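Site-specific recombinase, resolvase family protein (Streptococcus pneumoniae, PDB 3GUV) probably cuts and rejoins DNA at specific sites as a serine recombinase of the resolvase family, acting as a dimer or higher assembly. Local coordinates at residues Q18-S23 and L84-R89; K32-Y37 and N107-E112; A92-T97 and S127-V132. One frame throughout, in Å; residues are numbered along the deposited sequence.

Interaction 1. Residues Q18-S23 and L84-R89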
loop_
_atom_site.group_PDB
_atom_site.type_symbol
_atom_site.label_atom_id
_atom_site.label_comp_id
_atom_site.label_asym_id
_atom_site.label_seq_id
_atom_site.Cartn_x
_atom_site.Cartn_y
_atom_site.Cartn_z
ATOM N N GLN A 18 25.310 6.041 -10.346
ATOM C CA GLN A 18 26.184 6.966 -9.605
ATOM C C GLN A 18 25.868 7.059 -8.120
ATOM O O GLN A 18 26.770 7.095 -7.294
ATOM C CB GLN A 18 26.055 8.401 -10.168
ATOM C CG GLN A 18 27.203 8.860 -10.914
ATOM C CD GLN A 18 26.975 10.266 -11.441
ATOM O OE1 GLN A 18 26.182 10.458 -12.375
ATOM N NE2 GLN A 18 27.626 11.260 -10.818
ATOM N N ILE A 19 24.585 7.159 -7.809
ATOM C CA ILE A 19 24.111 7.387 -6.446
ATOM C C ILE A 19 23.855 6.074 -5.709
ATOM O O ILE A 19 24.130 5.953 -4.520
ATOM C CB ILE A 19 22.812 8.260 -6.488
ATOM C CG1 ILE A 19 23.088 9.587 -7.218
ATOM C CG2 ILE A 19 22.220 8.475 -5.108
ATOM C CD1 ILE A 19 24.433 10.289 -6.822
ATOM N N GLU A 20 23.338 5.090 -6.436
ATOM C CA GLU A 20 22.801 3.879 -5.847
ATOM C C GLU A 20 23.488 2.574 -6.274
ATOM O O GLU A 20 23.260 1.535 -5.670
ATOM C CB GLU A 20 21.347 3.774 -6.243
ATOM C CG GLU A 20 20.400 4.607 -5.456
ATOM C CD GLU A 20 18.987 4.356 -5.914
ATOM O OE1 GLU A 20 18.561 3.163 -5.947
ATOM O OE2 GLU A 20 18.311 5.341 -6.265
ATOM N N GLY A 21 24.308 2.628 -7.320
ATOM C CA GLY A 21 24.963 1.459 -7.910
ATOM C C GLY A 21 25.666 0.609 -6.902
ATOM O O GLY A 21 25.555 -0.642 -6.906
ATOM N N TYR A 22 26.327 1.287 -5.975
ATOM C CA TYR A 22 27.180 0.615 -5.008
ATOM C C TYR A 22 26.481 -0.434 -4.195
ATOM O O TYR A 22 27.126 -1.332 -3.717
ATOM C CB TYR A 22 27.833 1.635 -4.068
ATOM C CG TYR A 22 26.972 2.130 -2.910
ATOM C CD1 TYR A 22 26.993 1.500 -1.666
ATOM C CD2 TYR A 22 26.149 3.232 -3.070
ATOM C CE1 TYR A 22 26.235 1.996 -0.590
ATOM C CE2 TYR A 22 25.379 3.722 -2.026
ATOM C CZ TYR A 22 25.423 3.120 -0.810
ATOM O OH TYR A 22 24.641 3.652 0.173
ATOM N N SER A 23 25.174 -0.337 -3.994
ATOM C CA SER A 23 24.511 -1.320 -3.181
ATOM C C SER A 23 23.741 -2.363 -4.016
ATOM O O SER A 23 23.041 -3.190 -3.435
ATOM C CB SER A 23 23.554 -0.619 -2.228
ATOM O OG SER A 23 22.294 -0.431 -2.817
ATOM N N LEU A 84 9.855 -4.379 -2.525
ATOM C CA LEU A 84 8.840 -3.752 -3.407
ATOM C C LEU A 84 9.235 -2.399 -3.998
ATOM O O LEU A 84 8.944 -2.109 -5.169
ATOM C CB LEU A 84 7.484 -3.565 -2.687
ATOM C CG LEU A 84 6.568 -4.767 -2.541
ATOM C CD1 LEU A 84 5.188 -4.396 -1.876
ATOM C CD2 LEU A 84 6.355 -5.402 -3.924
ATOM N N SER A 85 9.850 -1.545 -3.182
ATOM C CA SER A 85 10.365 -0.280 -3.682
ATOM C C SER A 85 11.528 -0.451 -4.675
ATOM O O SER A 85 12.088 0.536 -5.116
ATOM C CB SER A 85 10.851 0.567 -2.526
ATOM O OG SER A 85 11.851 -0.140 -1.827
ATOM N N ARG A 86 11.933 -1.685 -4.966
ATOM C CA ARG A 86 12.942 -1.935 -5.999
ATOM C C ARG A 86 12.289 -2.831 -7.037
ATOM O O ARG A 86 12.859 -3.851 -7.483
ATOM C CB ARG A 86 14.198 -2.557 -5.395
ATOM C CG ARG A 86 15.013 -1.588 -4.560
ATOM C CD ARG A 86 15.547 -0.466 -5.443
ATOM N NE ARG A 86 16.457 0.403 -4.727
ATOM C CZ ARG A 86 16.089 1.316 -3.833
ATOM N NH1 ARG A 86 14.817 1.480 -3.490
ATOM N NH2 ARG A 86 17.005 2.060 -3.249
ATOM N N PHE A 87 11.078 -2.391 -7.422
ATOM C CA PHE A 87 10.178 -3.156 -8.252
ATOM C C PHE A 87 9.055 -2.275 -8.797
ATOM O O PHE A 87 8.802 -2.286 -9.984
ATOM C CB PHE A 87 9.639 -4.341 -7.448
ATOM C CG PHE A 87 8.557 -5.100 -8.139
ATOM C CD1 PHE A 87 8.824 -5.824 -9.292
ATOM C CD2 PHE A 87 7.281 -5.115 -7.628
ATOM C CE1 PHE A 87 7.836 -6.543 -9.936
ATOM C CE2 PHE A 87 6.272 -5.818 -8.274
ATOM C CZ PHE A 87 6.558 -6.544 -9.439
ATOM N N ALA A 88 8.361 -1.537 -7.927
ATOM C CA ALA A 88 7.204 -0.711 -8.335
ATOM C C ALA A 88 7.357 0.723 -7.842
ATOM O O ALA A 88 8.170 1.010 -6.965
ATOM C CB ALA A 88 5.914 -1.320 -7.804
ATOM N N ARG A 89 6.559 1.616 -8.414
ATOM C CA ARG A 89 6.654 3.046 -8.166
ATOM C C ARG A 89 5.547 3.572 -7.187
ATOM O O ARG A 89 5.642 4.650 -6.609
ATOM C CB ARG A 89 6.592 3.749 -9.529
HETATM O O HOH W 1 18.729 -0.291 -5.658
#
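Glu20 and Arg86 carry this contact, although their backbones stand well apart: their CA atoms, the nearest pair between the two segments, are 11.4 Å from each other. Residues 18-20 are helical, and Ser23 N bonds back to Glu20 O at 3.2 Å. Residues 84-89 form an irregular loop, tightened by a bond of 2.9 Å from Ala88 N to Leu84 O. Only long side chains can span such a gap, and both of these point toward the opposite segment.

Glu20 is extended beyond CG, whereas the Arg86 chain folds at chi2 (-64°) before running on to its guanidinium. Glu20 OE1 makes a salt bridge with Arg86 NH2 at 3.3 Å. The carboxylate and guanidinium planes are inclined by 54°, and OE1 approaches the guanidinium from a slanting direction, so this is no flat two-pronged pairing. A water completes the link: it lies in the guanidinium plane at its edge, takes a 2.6 Å hydrogen bond from Arg86 NE, and gives a weak one of 3.5 Å to Glu20 OE1. On the other branch, Arg86 NH1 turns back in a weak bond to Ser85 O and also pairs with Glu138 of the second subunit. Glu20 in turn accepts the backbone N-H groups of Ser14 and Thr15, one on each oxygen, so a single carboxylate holds the arginine and the loop after strand 6-12 together. In serine recombinases that loop carries the nucleophile, and its link to the loop bearing Arg86 is consistent with the active-site region of the family. At the far side of the 84-89 loop, Leu84 and Phe87 pack against helix 91-103 and strand 107-110, just beyond the end of strand 78-81.

Interaction 2. Residues K32-Y37 and N107-E112; sequences KAFAIY and NLICVE
The Phe34 ring receives Val111 over one face and Ile109 from a slanting direction. Val111 CG2 stands 3.8 Å above the ring plane, displaced toward the rim, and 4.0 Å from the ring centroid. That line is 18° off the ring normal, the geometry of a CH-pi contact. The methyl lies nearest the inner part of the ring, with Val111 CG2 3.9 Å from Phe34 CD2 and equally close to CG. Ile109 meets the far end instead: its CG2 comes to 3.5 Å from Phe34 CZ, neither squarely over the face nor at the edge. The two methyls thus share out the length of the ring.

Phe34 reaches them with CG trans to its backbone N (chi1 180°), which carries the ring outward from helix 24-37 to the sheet. This helix makes the right-handed crossover expected between the neighbouring parallel strands 6-12 and 41-48, as in the alpha/beta catalytic domain of serine recombinases, and Phe34 projects from it over strand 78-81 to strand 107-110 and the residue that follows. Ile109 and Val111 both point to the helix, while Cys110 between them points away. The close contact of Ile109 is made by CG2, whereas CD1, at the end of its other branch, comes only to 4.3 Å from Phe34 CE2. No hydrogen bond joins the two segments. Tyr40 touches both Phe34 and Ile109, and Leu80 of strand 78-81 adds a further apolar contact to the ring.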
loop_
_atom_site.group_PDB
_atom_site.type_symbol
_atom_site.label_atom_id
_atom_site.label_comp_id
_atom_site.label_asym_id
_atom_site.label_seq_id
_atom_site.Cartn_x
_atom_site.Cartn_y
_atom_site.Cartn_z
ATOM N N LYS A 32 21.002 -13.996 -4.851
ATOM C CA LYS A 32 21.565 -15.274 -5.294
ATOM C C LYS A 32 21.677 -16.253 -4.125
ATOM O O LYS A 32 21.317 -17.432 -4.292
ATOM C CB LYS A 32 22.907 -15.093 -6.036
ATOM C CG LYS A 32 22.695 -14.586 -7.456
ATOM C CD LYS A 32 23.972 -14.000 -8.085
ATOM C CE LYS A 32 23.629 -13.184 -9.310
ATOM N NZ LYS A 32 24.677 -13.380 -10.343
ATOM N N ALA A 33 22.121 -15.773 -2.943
ATOM C CA ALA A 33 22.192 -16.629 -1.727
ATOM C C ALA A 33 20.834 -17.238 -1.414
ATOM O O ALA A 33 20.738 -18.455 -1.214
ATOM C CB ALA A 33 22.747 -15.874 -0.499
ATOM N N PHE A 34 19.797 -16.401 -1.430
ATOM C CA PHE A 34 18.407 -16.816 -1.211
ATOM C C PHE A 34 17.966 -17.864 -2.211
ATOM O O PHE A 34 17.337 -18.838 -1.849
ATOM C CB PHE A 34 17.485 -15.598 -1.308
ATOM C CG PHE A 34 15.999 -15.874 -1.108
ATOM C CD1 PHE A 34 15.406 -15.728 0.148
ATOM C CD2 PHE A 34 15.180 -16.190 -2.190
ATOM C CE1 PHE A 34 14.019 -15.927 0.319
ATOM C CE2 PHE A 34 13.813 -16.393 -2.036
ATOM C CZ PHE A 34 13.227 -16.245 -0.770
ATOM N N ALA A 35 18.280 -17.639 -3.481
ATOM C CA ALA A 35 18.019 -18.631 -4.516
ATOM C C ALA A 35 18.658 -19.987 -4.127
ATOM O O ALA A 35 18.013 -21.035 -4.125
ATOM C CB ALA A 35 18.537 -18.140 -5.862
ATOM N N ILE A 36 19.928 -19.931 -3.782
ATOM C CA ILE A 36 20.674 -21.126 -3.347
ATOM C C ILE A 36 20.009 -21.824 -2.149
ATOM O O ILE A 36 19.530 -22.937 -2.305
ATOM C CB ILE A 36 22.149 -20.785 -3.034
ATOM C CG1 ILE A 36 22.942 -20.732 -4.343
ATOM C CG2 ILE A 36 22.719 -21.804 -2.036
ATOM C CD1 ILE A 36 24.202 -19.869 -4.276
ATOM N N TYR A 37 19.932 -21.155 -0.991
ATOM C CA TYR A 37 19.273 -21.717 0.207
ATOM C C TYR A 37 17.868 -22.314 -0.058
ATOM O O TYR A 37 17.490 -23.304 0.567
ATOM C CB TYR A 37 19.216 -20.657 1.316
ATOM N N ASN A 107 4.521 -15.743 -9.596
ATOM C CA ASN A 107 4.448 -15.065 -8.304
ATOM C C ASN A 107 5.696 -14.226 -7.949
ATOM O O ASN A 107 6.744 -14.306 -8.608
ATOM C CB ASN A 107 4.125 -16.084 -7.213
ATOM C CG ASN A 107 2.628 -16.395 -7.139
ATOM O OD1 ASN A 107 1.833 -15.587 -6.661
ATOM N ND2 ASN A 107 2.251 -17.557 -7.639
ATOM N N LEU A 108 5.556 -13.397 -6.924
ATOM C CA LEU A 108 6.567 -12.423 -6.528
ATOM C C LEU A 108 7.115 -12.735 -5.146
ATOM O O LEU A 108 6.330 -12.966 -4.200
ATOM C CB LEU A 108 5.998 -11.013 -6.539
ATOM C CG LEU A 108 7.018 -9.887 -6.249
ATOM C CD1 LEU A 108 7.983 -9.666 -7.461
ATOM C CD2 LEU A 108 6.195 -8.607 -5.904
ATOM N N ILE A 109 8.448 -12.759 -5.065
ATOM C CA ILE A 109 9.194 -12.893 -3.814
ATOM C C ILE A 109 10.019 -11.634 -3.674
ATOM O O ILE A 109 10.675 -11.205 -4.631
ATOM C CB ILE A 109 10.081 -14.178 -3.751
ATOM C CG1 ILE A 109 9.200 -15.423 -3.884
ATOM C CG2 ILE A 109 10.883 -14.255 -2.404
ATOM C CD1 ILE A 109 9.953 -16.788 -3.787
ATOM N N CYS A 110 9.849 -10.976 -2.524
ATOM C CA CYS A 110 10.634 -9.836 -2.085
ATOM C C CYS A 110 11.509 -10.379 -1.020
ATOM O O CYS A 110 11.051 -10.712 0.072
ATOM C CB CYS A 110 9.766 -8.744 -1.489
ATOM S SG CYS A 110 8.491 -8.220 -2.613
ATOM N N VAL A 111 12.777 -10.493 -1.358
ATOM C CA VAL A 111 13.753 -11.079 -0.495
ATOM C C VAL A 111 13.913 -10.343 0.851
ATOM O O VAL A 111 13.886 -10.978 1.904
ATOM C CB VAL A 111 15.111 -11.212 -1.253
ATOM C CG1 VAL A 111 16.227 -11.474 -0.316
ATOM C CG2 VAL A 111 14.991 -12.331 -2.323
ATOM N N GLU A 112 14.076 -9.029 0.844
ATOM C CA GLU A 112 14.297 -8.340 2.114
ATOM C C GLU A 112 13.003 -8.247 2.937
ATOM O O GLU A 112 13.030 -8.475 4.145
ATOM C CB GLU A 112 14.886 -6.948 1.912
ATOM C CG GLU A 112 15.583 -6.462 3.193
ATOM C CD GLU A 112 15.838 -4.974 3.230
ATOM O OE1 GLU A 112 16.941 -4.595 3.717
ATOM O OE2 GLU A 112 14.952 -4.196 2.781
#

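Interaction 3. Residues A92-T97 and S127-V132; sequences ADVLST and SVLSAV
Val94 and Leu129 form the close-packed part of this helix pair. Val94 CG1 sits 3.6 Å from Leu129 CD1 and 3.8 Å from Leu129 CD2, so one valine methyl bears on both leucine methyls, and the two buried side chains cross at about a right angle. Val94 CG1 gets there by standing opposite its own backbone N across the CA-CB bond (chi1 179°). Backbones come near at the same place: the CA atoms of Leu95 and Leu129 are 6.0 Å apart.

The solvent side is made by Leu95 and Ser130, both partly exposed. Leu95 and Leu129 do not close up there, their CB atoms staying 4.3 Å apart; Leu95 instead turns its CD2 methyl to the backbone of the second helix, 3.7 Å from Ser130 CA. Here a branched tip lies against a small residue of the neighbouring helix, whose CB is another 4.0 Å contact for Leu95 CD2, in place of interlocked apolar branches. No hydrogen bond passes between the helices. Away from the interface, Ser96 and Thr97 return their hydroxyls to their own helix: Ser96 OG donates to Ala92 O, and Thr97 OG1 to Asp93 O at 2.8 Å. Each carbonyl also takes the backbone N-H of the same residue, the two donors arriving from opposite faces of its plane.

The segment axes approach to 8.8 Å with a crossing angle of -138°, so the helices run roughly antiparallel but clearly splayed. The second subunit continues the apolar cluster, its Ile135 on Val94 and its Val132 on Leu129. Such a cluster at the start of the long helix that ends the catalytic domain is characteristic of serine recombinases, in which this helix forms much of the dimer interface.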
loop_
_atom_site.group_PDB
_atom_site.type_symbol
_atom_site.label_atom_id
_atom_site.label_comp_id
_atom_site.label_asym_id
_atom_site.label_seq_id
_atom_site.Cartn_x
_atom_site.Cartn_y
_atom_site.Cartn_z
ATOM N N ALA A 92 -0.581 1.123 -6.894
ATOM C CA ALA A 92 -1.374 0.765 -8.082
ATOM C C ALA A 92 -0.511 0.014 -9.099
ATOM O O ALA A 92 -0.967 -0.936 -9.707
ATOM C CB ALA A 92 -2.058 1.990 -8.708
ATOM N N ASP A 93 0.737 0.449 -9.239
ATOM C CA ASP A 93 1.794 -0.279 -9.941
ATOM C C ASP A 93 2.117 -1.690 -9.446
ATOM O O ASP A 93 2.313 -2.630 -10.228
ATOM C CB ASP A 93 3.083 0.497 -9.772
ATOM C CG ASP A 93 3.576 1.056 -11.041
ATOM O OD1 ASP A 93 4.488 0.392 -11.606
ATOM O OD2 ASP A 93 3.057 2.131 -11.452
ATOM N N VAL A 94 2.256 -1.828 -8.138
ATOM C CA VAL A 94 2.586 -3.121 -7.592
ATOM C C VAL A 94 1.432 -4.036 -7.927
ATOM O O VAL A 94 1.637 -5.184 -8.303
ATOM C CB VAL A 94 2.721 -3.110 -6.070
ATOM C CG1 VAL A 94 3.034 -4.526 -5.610
ATOM C CG2 VAL A 94 3.786 -2.101 -5.588
ATOM N N LEU A 95 0.212 -3.517 -7.805
ATOM C CA LEU A 95 -0.981 -4.334 -7.960
ATOM C C LEU A 95 -1.157 -4.798 -9.399
ATOM O O LEU A 95 -1.377 -5.967 -9.615
ATOM C CB LEU A 95 -2.244 -3.578 -7.499
ATOM C CG LEU A 95 -3.569 -4.221 -7.888
ATOM C CD1 LEU A 95 -3.706 -5.570 -7.221
ATOM C CD2 LEU A 95 -4.766 -3.292 -7.532
ATOM N N SER A 96 -1.099 -3.885 -10.364
ATOM C CA SER A 96 -1.371 -4.270 -11.739
ATOM C C SER A 96 -0.282 -5.223 -12.236
ATOM O O SER A 96 -0.612 -6.248 -12.856
ATOM C CB SER A 96 -1.592 -3.054 -12.682
ATOM O OG SER A 96 -0.557 -2.088 -12.579
ATOM N N THR A 97 0.990 -4.929 -11.900
ATOM C CA THR A 97 2.123 -5.813 -12.257
ATOM C C THR A 97 1.946 -7.201 -11.666
ATOM O O THR A 97 2.088 -8.192 -12.354
ATOM C CB THR A 97 3.494 -5.283 -11.741
ATOM O OG1 THR A 97 3.734 -3.971 -12.249
ATOM C CG2 THR A 97 4.606 -6.217 -12.185
ATOM N N SER A 127 -5.853 -7.730 -1.867
ATOM C CA SER A 127 -6.889 -6.885 -1.207
ATOM C C SER A 127 -6.316 -5.620 -0.572
ATOM O O SER A 127 -6.896 -4.546 -0.699
ATOM C CB SER A 127 -7.623 -7.672 -0.120
ATOM O OG SER A 127 -8.339 -8.764 -0.673
ATOM N N VAL A 128 -5.183 -5.766 0.127
ATOM C CA VAL A 128 -4.541 -4.648 0.789
ATOM C C VAL A 128 -4.059 -3.688 -0.280
ATOM O O VAL A 128 -4.325 -2.482 -0.227
ATOM C CB VAL A 128 -3.378 -5.123 1.706
ATOM C CG1 VAL A 128 -2.632 -3.948 2.279
ATOM C CG2 VAL A 128 -3.925 -6.011 2.838
ATOM N N LEU A 129 -3.367 -4.231 -1.271
ATOM C CA LEU A 129 -2.756 -3.418 -2.331
ATOM C C LEU A 129 -3.842 -2.626 -3.097
ATOM O O LEU A 129 -3.710 -1.415 -3.371
ATOM C CB LEU A 129 -1.950 -4.312 -3.310
ATOM C CG LEU A 129 -0.477 -4.697 -3.043
ATOM C CD1 LEU A 129 -0.010 -5.703 -4.097
ATOM C CD2 LEU A 129 0.464 -3.492 -2.992
ATOM N N SER A 130 -4.906 -3.340 -3.450
ATOM C CA SER A 130 -6.061 -2.737 -4.067
ATOM C C SER A 130 -6.627 -1.613 -3.177
ATOM O O SER A 130 -6.885 -0.514 -3.671
ATOM C CB SER A 130 -7.130 -3.800 -4.355
ATOM O OG SER A 130 -8.218 -3.146 -4.956
ATOM N N ALA A 131 -6.725 -1.869 -1.865
ATOM C CA ALA A 131 -7.257 -0.878 -0.899
ATOM C C ALA A 131 -6.363 0.345 -0.811
ATOM O O ALA A 131 -6.877 1.468 -0.676
ATOM C CB ALA A 131 -7.454 -1.513 0.494
ATOM N N VAL A 132 -5.032 0.148 -0.920
ATOM C CA VAL A 132 -4.088 1.256 -0.814
ATOM C C VAL A 132 -4.030 1.982 -2.129
ATOM O O VAL A 132 -3.803 3.196 -2.146
ATOM C CB VAL A 132 -2.649 0.823 -0.377
ATOM C CG1 VAL A 132 -1.658 2.012 -0.470
ATOM C CG2 VAL A 132 -2.659 0.217 1.029
#

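Overall arrangement
Interactions 1 and 2 alternate along the chain, whereas interaction 1 closes before interaction 3 opens; interactions 2 and 3 also alternate. Their centres lie about 17 Å (1 and 2), 20 Å (1 and 3) and 21 Å (2 and 3) apart. The 84-89 loop joins them: Leu84 CD2 packs 3.8 Å from Cys110 SG of interaction 2 and equally near Val94 CG1 of interaction 3. Interaction 2 fastens helix 24-37 to one side of the sheet; helix 91-103, on the other side, carries half of interaction 3. Because interactions 1 and 3 both touch the second subunit, the surface salt bridge and the helix pair are linked to dimer assembly.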